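Local coordinates for shikimate dehydrogenase (NADP(+)) (Listeria monocytogenes, PDB 3TNL), which probably catalyses the reversible NADPH-linked reduction of 3-dehydroshikimate to shikimate, the fourth of seven steps on the pathway to chorismate, at residues T158-A162 against N232-V236; I181-N185 against Q219-E223. One frame throughout, in Å; residues are numbered along the deposited sequence. Where two conformers were deposited one is given.

Contact 1 (T158-A162 against N232-V236); sequences TICGA and NATGV. With NAD (nicotinamide-adenine-dinucleotide), chain H.
C160 and A233 meet where two neighbouring parallel strands of the Rossmann-fold domain, 156-160 and 229-232, end beside NAD. C160 pairs with N232 in the last parallel bridge, and A233 N donates to C160 O over 2.8 Å. Beyond that bond the chains part: G161 turns into the glycine-rich loop, 232-236 turns along the adenosine half of NAD. T234 joins the two. Its CB lies 3.3 Å from O4B of the adenosine ribose of NAD. CG2 reaches to the end of the neighbouring strand, 3.6 Å from C160 O and 3.7 Å from G161 CA. OG1 takes the remaining branch (chi1 71°), between the backbone N and the carbonyl carbon, and bonds to N232 OD1 at 2.7 Å on a lone pair of the amide oxygen. The same hydroxyl oxygen accepts from V236 N, an ST turn. N232 returns the grip through ND2, which donates to T234 O from above the carbonyl plane and also binds D261, so both ends of this buried amide are engaged and its rotation is fixed. On the sheet face away from the C160 and N232 side chains, the CD1 tip of I159 packs against A233 CB; CG1 anti to the backbone N (chi1 -175°) extends it that way. G161, with phi 128°, brings its CA within 3.8 Å of A233 O. Next along the loop, A162 N donates to NAD O3B at 2.8 Å.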
# COMPACT_ATOMS: atom_id res chain seq x y z
N THR B 158 16.67 -9.20 36.25
CA THR B 158 18.00 -8.72 35.91
C THR B 158 18.04 -8.79 34.37
O THR B 158 17.71 -9.80 33.80
CB THR B 158 19.12 -9.51 36.53
OG1 THR B 158 19.07 -9.32 37.95
CG2 THR B 158 20.47 -9.05 36.04
N ILE B 159 18.43 -7.71 33.73
CA ILE B 159 18.43 -7.66 32.28
C ILE B 159 19.69 -6.98 31.74
O ILE B 159 20.18 -6.00 32.31
CB ILE B 159 17.14 -6.97 31.79
CG1 ILE B 159 17.03 -7.00 30.26
CG2 ILE B 159 17.04 -5.53 32.32
CD1 ILE B 159 15.68 -6.49 29.74
N CYS B 160 20.21 -7.54 30.64
CA CYS B 160 21.36 -6.99 29.94
C CYS B 160 20.86 -6.24 28.72
O CYS B 160 20.14 -6.78 27.89
CB CYS B 160 22.30 -8.08 29.43
SG CYS B 160 22.99 -9.10 30.72
N GLY B 161 21.24 -4.97 28.62
CA GLY B 161 20.92 -4.15 27.47
C GLY B 161 20.27 -2.83 27.80
O GLY B 161 19.70 -2.62 28.88
N ALA B 162 20.31 -1.95 26.81
CA ALA B 162 19.80 -0.57 26.94
C ALA B 162 19.44 0.07 25.60
O ALA B 162 19.32 1.31 25.51
CB ALA B 162 20.77 0.30 27.69
N ASN B 232 18.64 -11.57 28.43
CA ASN B 232 19.53 -10.92 27.51
C ASN B 232 18.68 -10.12 26.51
O ASN B 232 17.86 -10.67 25.79
CB ASN B 232 20.37 -11.88 26.67
CG ASN B 232 21.18 -11.13 25.63
OD1 ASN B 232 22.00 -10.26 25.98
ND2 ASN B 232 20.89 -11.35 24.34
N ALA B 233 18.93 -8.82 26.45
CA ALA B 233 18.28 -7.93 25.49
C ALA B 233 19.35 -7.13 24.74
O ALA B 233 19.24 -5.92 24.54
CB ALA B 233 17.21 -7.04 26.13
N THR B 234 20.44 -7.81 24.39
CA THR B 234 21.51 -7.24 23.57
C THR B 234 21.63 -8.09 22.32
O THR B 234 21.01 -9.17 22.23
CB THR B 234 22.90 -7.28 24.24
OG1 THR B 234 23.37 -8.63 24.30
CG2 THR B 234 22.90 -6.64 25.65
N GLY B 235 22.43 -7.63 21.37
CA GLY B 235 22.71 -8.42 20.18
C GLY B 235 23.67 -9.60 20.41
O GLY B 235 23.90 -10.41 19.50
N VAL B 236 24.24 -9.71 21.61
CA VAL B 236 25.18 -10.83 21.88
C VAL B 236 24.44 -12.16 21.83
O VAL B 236 23.34 -12.29 22.39
CB VAL B 236 25.89 -10.62 23.23
CG1 VAL B 236 26.90 -11.72 23.48
CG2 VAL B 236 26.59 -9.24 23.21
PA NAD H . 20.04 -1.70 19.84
O1A NAD H . 21.07 -1.45 18.74
O2A NAD H . 18.95 -0.67 20.06
O5B NAD H . 20.84 -2.02 21.22
C5B NAD H . 21.99 -2.86 21.30
C4B NAD H . 22.24 -3.25 22.77
O4B NAD H . 23.24 -4.27 22.82
C3B NAD H . 22.86 -2.11 23.57
O3B NAD H . 22.44 -2.26 24.95
C2B NAD H . 24.35 -2.34 23.48
O2B NAD H . 25.06 -1.82 24.59
C1B NAD H . 24.41 -3.85 23.49
N9A NAD H . 25.59 -4.48 22.87
C8A NAD H . 25.80 -4.59 21.53
N7A NAD H . 26.94 -5.28 21.32
C5A NAD H . 27.47 -5.64 22.51
C6A NAD H . 28.58 -6.34 22.96
N6A NAD H . 29.44 -6.87 22.09
N1A NAD H . 28.77 -6.54 24.28
C2A NAD H . 27.90 -6.02 25.19
N3A NAD H . 26.80 -5.32 24.83
C4A NAD H . 26.55 -5.11 23.52
O3 NAD H . 19.42 -3.14 19.52
PN NAD H . 17.91 -3.64 19.81
O1N NAD H . 16.96 -3.21 18.72
O2N NAD H . 17.56 -3.39 21.27
O5D NAD H . 18.02 -5.23 19.57
C5D NAD H . 18.84 -6.00 20.45
C4D NAD H . 18.49 -7.44 20.14
O4D NAD H . 17.07 -7.64 20.33
C3D NAD H . 18.78 -7.79 18.69
O3D NAD H . 19.48 -9.04 18.66
C2D NAD H . 17.41 -7.92 18.04
O2D NAD H . 17.40 -8.81 16.91
C1D NAD H . 16.56 -8.40 19.21
N1N NAD H . 15.13 -8.12 19.14
C2N NAD H . 14.25 -9.14 19.20
C3N NAD H . 12.88 -8.91 19.15
C7N NAD H . 11.89 -10.02 19.23
O7N NAD H . 10.76 -9.76 18.79
N7N NAD H . 12.23 -11.20 19.78
C4N NAD H . 12.42 -7.59 19.02
C5N NAD H . 13.34 -6.55 18.96
C6N NAD H . 14.70 -6.84 19.01

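Contact 2 (I181-N185 against Q219-E223); sequences ISIFN and QLRKE. With NAD (nicotinamide-adenine-dinucleotide), chain H.
F184 points its ring at helix 217-226 and presents two different surfaces to it. L220 CD1 sits over one face, 3.6 Å from the ring centroid and only 7° off the normal, a CH-pi contact made by a single methyl. The far end of the ring meets the helix edge-on: CZ comes within 3.5 Å of L220 CA, and E223 CG lies in the ring plane beside CZ and CE2. L220 CB touches CE1, so this leucine follows the ring from rim to centre, the two side chains lying aslant, whereas F184 and E223 cross at about a right angle. With CG anti to the carbonyl carbon, the phenyl group leaves the strand toward the helix. This is a helix-on-sheet interface of the three-layer alpha/beta/alpha Rossmann-fold domain: the axes of 181-185 and 219-223 approach to 10.0 Å and run 149° apart, roughly antiparallel. Two residues earlier, S182 points to the same face, and its OG donates to E223 OE1 at 2.6 Å, coming from above the carboxylate plane. K156 forms a salt bridge to the same oxygen. Q219 NE2, one helical turn back, donates to E223 OE2 at 2.8 Å, on the anti side of the carboxylate and about 20° out of its plane, while the bond stays near the plane of the Q219 amide. The buried carboxylate thus has partners at both oxygens, and the lysine probably favours its charged form. N185, next after F184, instead serves NAD, its OD1 accepting from the ribose hydroxyl O3B at 2.7 Å.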
# COMPACT_ATOMS: atom_id res chain seq x y z
N ILE B 181 14.03 -4.02 38.99
CA ILE B 181 14.75 -4.28 37.75
C ILE B 181 16.19 -3.82 37.89
O ILE B 181 16.45 -2.67 38.23
CB ILE B 181 14.11 -3.55 36.53
CG1 ILE B 181 12.67 -4.05 36.33
CG2 ILE B 181 14.92 -3.77 35.28
CD1 ILE B 181 11.90 -3.39 35.22
N SER B 182 17.11 -4.74 37.65
CA SER B 182 18.52 -4.45 37.64
C SER B 182 19.04 -4.57 36.21
O SER B 182 19.01 -5.66 35.63
CB SER B 182 19.31 -5.34 38.57
OG SER B 182 18.91 -5.07 39.92
N ILE B 183 19.50 -3.44 35.68
CA ILE B 183 20.00 -3.36 34.30
C ILE B 183 21.52 -3.37 34.30
O ILE B 183 22.16 -2.67 35.10
CB ILE B 183 19.55 -2.03 33.63
CG1 ILE B 183 18.02 -1.85 33.75
CG2 ILE B 183 20.07 -1.92 32.17
CD1 ILE B 183 17.51 -0.46 33.35
N PHE B 184 22.08 -4.14 33.37
CA PHE B 184 23.52 -4.20 33.14
C PHE B 184 23.79 -3.84 31.69
O PHE B 184 23.16 -4.36 30.78
CB PHE B 184 24.11 -5.57 33.45
CG PHE B 184 24.17 -5.87 34.91
CD1 PHE B 184 25.36 -5.82 35.58
CD2 PHE B 184 23.01 -6.20 35.62
CE1 PHE B 184 25.42 -6.08 36.94
CE2 PHE B 184 23.06 -6.47 36.97
CZ PHE B 184 24.27 -6.38 37.64
N ASN B 185 24.70 -2.91 31.48
CA ASN B 185 25.07 -2.53 30.13
C ASN B 185 26.54 -2.13 30.11
O ASN B 185 27.08 -1.63 31.12
CB ASN B 185 24.22 -1.33 29.61
CG ASN B 185 24.20 -1.27 28.09
OD1 ASN B 185 23.47 -2.07 27.46
ND2 ASN B 185 25.02 -0.38 27.49
N GLN B 219 28.51 -7.70 41.30
CA GLN B 219 27.15 -7.18 41.41
C GLN B 219 26.17 -8.05 40.61
O GLN B 219 25.06 -8.35 41.05
CB GLN B 219 27.04 -5.74 40.95
CG GLN B 219 25.72 -5.14 41.31
CD GLN B 219 25.64 -4.77 42.79
OE1 GLN B 219 26.55 -4.14 43.33
NE2 GLN B 219 24.57 -5.17 43.45
N LEU B 220 26.60 -8.46 39.42
CA LEU B 220 25.76 -9.35 38.60
C LEU B 220 25.37 -10.66 39.33
O LEU B 220 24.25 -11.12 39.25
CB LEU B 220 26.47 -9.64 37.26
CG LEU B 220 25.68 -10.47 36.24
CD1 LEU B 220 24.42 -9.74 35.80
CD2 LEU B 220 26.55 -10.78 35.05
N ARG B 221 26.32 -11.25 40.05
CA ARG B 221 26.05 -12.47 40.81
C ARG B 221 24.90 -12.22 41.80
O ARG B 221 23.97 -13.00 41.89
CB ARG B 221 27.30 -12.91 41.56
CG ARG B 221 27.17 -14.25 42.26
CD ARG B 221 28.45 -14.65 42.98
NE ARG B 221 29.47 -14.97 41.98
CZ ARG B 221 29.48 -16.11 41.30
NH1 ARG B 221 30.41 -16.34 40.38
NH2 ARG B 221 28.54 -17.01 41.51
N LYS B 222 24.99 -11.10 42.53
CA LYS B 222 23.97 -10.76 43.52
C LYS B 222 22.63 -10.59 42.84
O LYS B 222 21.62 -11.19 43.25
CB LYS B 222 24.30 -9.50 44.30
CG LYS B 222 23.20 -9.11 45.30
CD LYS B 222 23.50 -7.75 45.96
CE LYS B 222 22.49 -7.40 47.04
NZ LYS B 222 21.11 -6.98 46.61
N GLU B 223 22.61 -9.76 41.79
CA GLU B 223 21.35 -9.48 41.13
C GLU B 223 20.66 -10.74 40.59
O GLU B 223 19.45 -10.97 40.84
CB GLU B 223 21.50 -8.38 40.06
CG GLU B 223 22.06 -7.06 40.59
CD GLU B 223 21.36 -6.58 41.80
OE1 GLU B 223 20.12 -6.52 41.77
OE2 GLU B 223 22.04 -6.26 42.81
PA NAD H . 20.04 -1.70 19.84
O1A NAD H . 21.07 -1.45 18.74
O2A NAD H . 18.95 -0.67 20.06
O5B NAD H . 20.84 -2.02 21.22
C5B NAD H . 21.99 -2.86 21.30
C4B NAD H . 22.24 -3.25 22.77
O4B NAD H . 23.24 -4.27 22.82
C3B NAD H . 22.86 -2.11 23.57
O3B NAD H . 22.44 -2.26 24.95
C2B NAD H . 24.35 -2.34 23.48
O2B NAD H . 25.06 -1.82 24.59
C1B NAD H . 24.41 -3.85 23.49
N9A NAD H . 25.59 -4.48 22.87
C8A NAD H . 25.80 -4.59 21.53
N7A NAD H . 26.94 -5.28 21.32
C5A NAD H . 27.47 -5.64 22.51
C6A NAD H . 28.58 -6.34 22.96
N6A NAD H . 29.44 -6.87 22.09
N1A NAD H . 28.77 -6.54 24.28
C2A NAD H . 27.90 -6.02 25.19
N3A NAD H . 26.80 -5.32 24.83
C4A NAD H . 26.55 -5.11 23.52
O3 NAD H . 19.42 -3.14 19.52
PN NAD H . 17.91 -3.64 19.81
O1N NAD H . 16.96 -3.21 18.72
O2N NAD H . 17.56 -3.39 21.27
O5D NAD H . 18.02 -5.23 19.57
C5D NAD H . 18.84 -6.00 20.45
C4D NAD H . 18.49 -7.44 20.14
O4D NAD H . 17.07 -7.64 20.33
C3D NAD H . 18.78 -7.79 18.69
O3D NAD H . 19.48 -9.04 18.66
C2D NAD H . 17.41 -7.92 18.04
O2D NAD H . 17.40 -8.81 16.91
C1D NAD H . 16.56 -8.40 19.21
N1N NAD H . 15.13 -8.12 19.14
C2N NAD H . 14.25 -9.14 19.20
C3N NAD H . 12.88 -8.91 19.15
C7N NAD H . 11.89 -10.02 19.23
O7N NAD H . 10.76 -9.76 18.79
N7N NAD H . 12.23 -11.20 19.78
C4N NAD H . 12.42 -7.59 19.02
C5N NAD H . 13.34 -6.55 18.96
C6N NAD H . 14.70 -6.84 19.01

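Both contacts are buried and reach one parallel sheet, in which strands 156-160 and 180-185 are neighbours: I159 N and O probably bond to S182 O and F184 N. Contact 1 lies nearer the centre of the chain, joining strand ends within the sheet through backbone, small residues and a network of amide and hydroxyl groups. Contact 2, about 11 Å away between centres, joins sheet to helix, so larger side chains carry it, with an aromatic ring and a buried carboxylate; at its outer side Q219 is partly exposed. The two converge on the same ribose hydroxyl of NAD, reached from the loop by a backbone amide and from the neighbouring strand by a side-chain amide.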